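PDB 6LPA: sp1 protein from Swine acute diarrhea syndrome coronavirus, which probably suppresses host gene expression, as other coronavirus nsp1 proteins do, and is associated with host cell proliferation and immune evasion. Local coordinates for residues 8-13 against 42-47. Sequence-based numbering, arbitrary orientation.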
ATOM      1  N   LEU A   8     -12.632  12.820  12.284  1.00 50.66           N
ATOM      2  CA  LEU A   8     -11.397  13.162  11.598  1.00 49.15           C
ATOM      3  C   LEU A   8     -11.359  14.648  11.287  1.00 50.65           C
ATOM      4  O   LEU A   8     -12.394  15.271  11.044  1.00 49.85           O
ATOM      5  CB  LEU A   8     -11.264  12.371  10.295  1.00 47.77           C
ATOM      6  CG  LEU A   8     -11.245  10.848  10.415  1.00 52.11           C
ATOM      7  CD1 LEU A   8     -11.209  10.215   9.032  1.00 52.58           C
ATOM      8  CD2 LEU A   8     -10.086  10.379  11.281  1.00 49.12           C
ATOM      9  N   ALA A   9     -10.149  15.204  11.267  1.00 45.06           N
ATOM     10  CA  ALA A   9      -9.944  16.592  10.893  1.00 43.59           C
ATOM     11  C   ALA A   9      -9.815  16.686   9.375  1.00 49.86           C
ATOM     12  O   ALA A   9      -8.766  16.360   8.810  1.00 50.86           O
ATOM     13  CB  ALA A   9      -8.717  17.161  11.594  1.00 42.96           C
ATOM     14  N   VAL A  10     -10.874  17.141   8.719  1.00 48.39           N
ATOM     15  CA  VAL A  10     -10.912  17.227   7.264  1.00 48.12           C
ATOM     16  C   VAL A  10     -10.308  18.553   6.832  1.00 50.08           C
ATOM     17  O   VAL A  10     -10.736  19.621   7.289  1.00 44.21           O
ATOM     18  CB  VAL A  10     -12.347  17.089   6.747  1.00 50.13           C
ATOM     19  CG1 VAL A  10     -12.385  17.338   5.228  1.00 49.50           C
ATOM     20  CG2 VAL A  10     -12.903  15.717   7.132  1.00 47.10           C
ATOM     21  N   ALA A  11      -9.319  18.489   5.941  1.00 46.76           N
ATOM     22  CA  ALA A  11      -8.594  19.685   5.555  1.00 46.70           C
ATOM     23  C   ALA A  11      -9.539  20.684   4.899  1.00 45.34           C
ATOM     24  O   ALA A  11     -10.441  20.303   4.153  1.00 48.49           O
ATOM     25  CB  ALA A  11      -7.452  19.315   4.610  1.00 47.11           C
ATOM     26  N   SER A  12      -9.341  21.976   5.205  1.00 48.09           N
ATOM     27  CA  SER A  12     -10.179  23.007   4.607  1.00 48.19           C
ATOM     28  C   SER A  12      -9.381  24.174   4.031  1.00 51.69           C
ATOM     29  O   SER A  12      -9.991  25.137   3.551  1.00 57.28           O
ATOM     30  CB  SER A  12     -11.202  23.550   5.621  1.00 48.41           C
ATOM     31  OG  SER A  12     -10.536  24.032   6.759  1.00 53.53           O
ATOM     32  N   ASP A  13      -8.053  24.137   4.056  1.00 46.70           N
ATOM     33  CA  ASP A  13      -7.266  25.221   3.489  1.00 55.16           C
ATOM     34  C   ASP A  13      -7.173  25.120   1.963  1.00 55.25           C
ATOM     35  O   ASP A  13      -7.289  24.040   1.371  1.00 48.70           O
ATOM     36  CB  ASP A  13      -5.843  25.219   4.047  1.00 50.49           C
ATOM     37  CG  ASP A  13      -5.737  25.887   5.380  1.00 53.86           C
ATOM     38  OD1 ASP A  13      -6.640  26.682   5.719  1.00 56.43           O
ATOM     39  OD2 ASP A  13      -4.737  25.621   6.079  1.00 52.38           O
ATOM     40  N   CYS A  42      -3.117  14.363  11.910  1.00 48.70           N
ATOM     41  CA  CYS A  42      -3.346  14.016  10.516  1.00 48.23           C
ATOM     42  C   CYS A  42      -4.574  14.772   9.995  1.00 49.97           C
ATOM     43  O   CYS A  42      -5.488  15.094  10.763  1.00 42.74           O
ATOM     44  CB  CYS A  42      -3.562  12.495  10.393  1.00 51.55           C
ATOM     45  SG  CYS A  42      -2.076  11.527  10.430  1.00 47.81           S
ATOM     46  N   ARG A  43      -4.614  15.013   8.670  1.00 43.29           N
ATOM     47  CA  ARG A  43      -5.751  15.641   8.006  1.00 44.46           C
ATOM     48  C   ARG A  43      -6.306  14.710   6.941  1.00 46.30           C
ATOM     49  O   ARG A  43      -5.549  14.057   6.222  1.00 47.81           O
ATOM     50  CB  ARG A  43      -5.387  16.991   7.363  1.00 40.67           C
ATOM     51  CG  ARG A  43      -4.915  18.052   8.361  1.00 43.77           C
ATOM     52  CD  ARG A  43      -6.028  18.517   9.350  1.00 44.92           C
ATOM     53  NE  ARG A  43      -5.461  19.461  10.312  1.00 45.75           N
ATOM     54  CZ  ARG A  43      -4.948  19.118  11.494  1.00 49.32           C
ATOM     55  NH1 ARG A  43      -4.953  17.852  11.891  1.00 48.15           N
ATOM     56  NH2 ARG A  43      -4.440  20.042  12.292  1.00 49.61           N
ATOM     57  N   PHE A  44      -7.634  14.630   6.853  1.00 45.16           N
ATOM     58  CA  PHE A  44      -8.252  13.847   5.799  1.00 46.56           C
ATOM     59  C   PHE A  44      -8.328  14.668   4.517  1.00 50.70           C
ATOM     60  O   PHE A  44      -8.864  15.779   4.510  1.00 44.97           O
ATOM     61  CB  PHE A  44      -9.652  13.384   6.187  1.00 44.54           C
ATOM     62  CG  PHE A  44     -10.373  12.675   5.064  1.00 45.55           C
ATOM     63  CD1 PHE A  44     -10.225  11.310   4.884  1.00 48.31           C
ATOM     64  CD2 PHE A  44     -11.186  13.377   4.183  1.00 43.97           C
ATOM     65  CE1 PHE A  44     -10.888  10.663   3.847  1.00 47.21           C
ATOM     66  CE2 PHE A  44     -11.845  12.746   3.159  1.00 43.10           C
ATOM     67  CZ  PHE A  44     -11.695  11.389   2.981  1.00 48.11           C
ATOM     68  N   VAL A  45      -7.842  14.095   3.426  1.00 47.46           N
ATOM     69  CA  VAL A  45      -7.800  14.760   2.141  1.00 46.39           C
ATOM     70  C   VAL A  45      -8.582  13.867   1.198  1.00 47.61           C
ATOM     71  O   VAL A  45      -8.194  12.717   0.961  1.00 45.82           O
ATOM     72  CB  VAL A  45      -6.360  14.975   1.662  1.00 48.25           C
ATOM     73  CG1 VAL A  45      -6.323  15.784   0.361  1.00 43.79           C
ATOM     74  CG2 VAL A  45      -5.549  15.633   2.777  1.00 48.84           C
ATOM     75  N   ALA A  46      -9.700  14.378   0.691  1.00 43.64           N
ATOM     76  CA  ALA A  46     -10.536  13.603  -0.210  1.00 45.91           C
ATOM     77  C   ALA A  46      -9.794  13.315  -1.513  1.00 46.46           C
ATOM     78  O   ALA A  46      -8.952  14.098  -1.967  1.00 46.91           O
ATOM     79  CB  ALA A  46     -11.835  14.356  -0.505  1.00 44.68           C
ATOM     80  N   PHE A  47     -10.111  12.180  -2.120  1.00 47.09           N
ATOM     81  CA  PHE A  47      -9.592  11.912  -3.449  1.00 49.18           C
ATOM     82  C   PHE A  47     -10.164  12.936  -4.420  1.00 51.59           C
ATOM     83  O   PHE A  47     -11.372  13.207  -4.414  1.00 48.78           O
ATOM     84  CB  PHE A  47      -9.947  10.505  -3.917  1.00 46.53           C
ATOM     85  CG  PHE A  47      -9.445  10.206  -5.308  1.00 48.97           C
ATOM     86  CD1 PHE A  47      -8.126   9.812  -5.511  1.00 50.38           C
ATOM     87  CD2 PHE A  47     -10.262  10.404  -6.419  1.00 48.52           C
ATOM     88  CE1 PHE A  47      -7.629   9.573  -6.781  1.00 51.66           C
ATOM     89  CE2 PHE A  47      -9.787  10.140  -7.691  1.00 51.41           C
ATOM     90  CZ  PHE A  47      -8.450   9.733  -7.878  1.00 54.51           C
TER
HETATM   91  O   HOH W   1      -7.889  13.759  11.509  1.00 48.98           O
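V10 and F44 are paired at a single parallel bridge, their CA atoms 4.5 Å apart. F44 holds both direct backbone bonds: its N donates to A9 O at 2.8 Å, and its O accepts from A11 N at 3.1 Å. The second is nearly straight, 170° at the hydrogen. A9 O also receives a CA-H...O contact from R43 CA at 3.2 Å. One register step back, a water fills in for a direct bond: it accepts from A9 N (2.7 Å) and lies 2.8 Å from C42 O, in position to donate. Segments 8-11 and 42-46 diverge at 54°, consistent with a single bridge.

The side chains of V10 and F44 run side by side; CG2 of V10 meets F44 CB and CD2, both at 4.1 Å. F44 CG lies anti to the backbone N (chi1 175°), which lays the ring beside V10 and close to L8, whose CD1 approaches F44 CD1 obliquely. F101 meets the same ring. R43 bends at chi2, bringing its CD within 3.8 Å of A9 CB, while its CB faces the methyl of A11. NH1 of R43 reaches C42 O from above the carbonyl plane and bonds K40 O; NE goes to S94 O.

Strands 6-11 and 42-46 are the outermost of the six-stranded mixed sheet, bound to strands 96-104 and 85-91, so their meeting closes the sheet into a barrel. Two direct bonds and a bridging water make this a short seam, while the C42, K40 and S94 carbonyls bonding the R43 guanidinium would restrain the chain where CD lies on A9 CB.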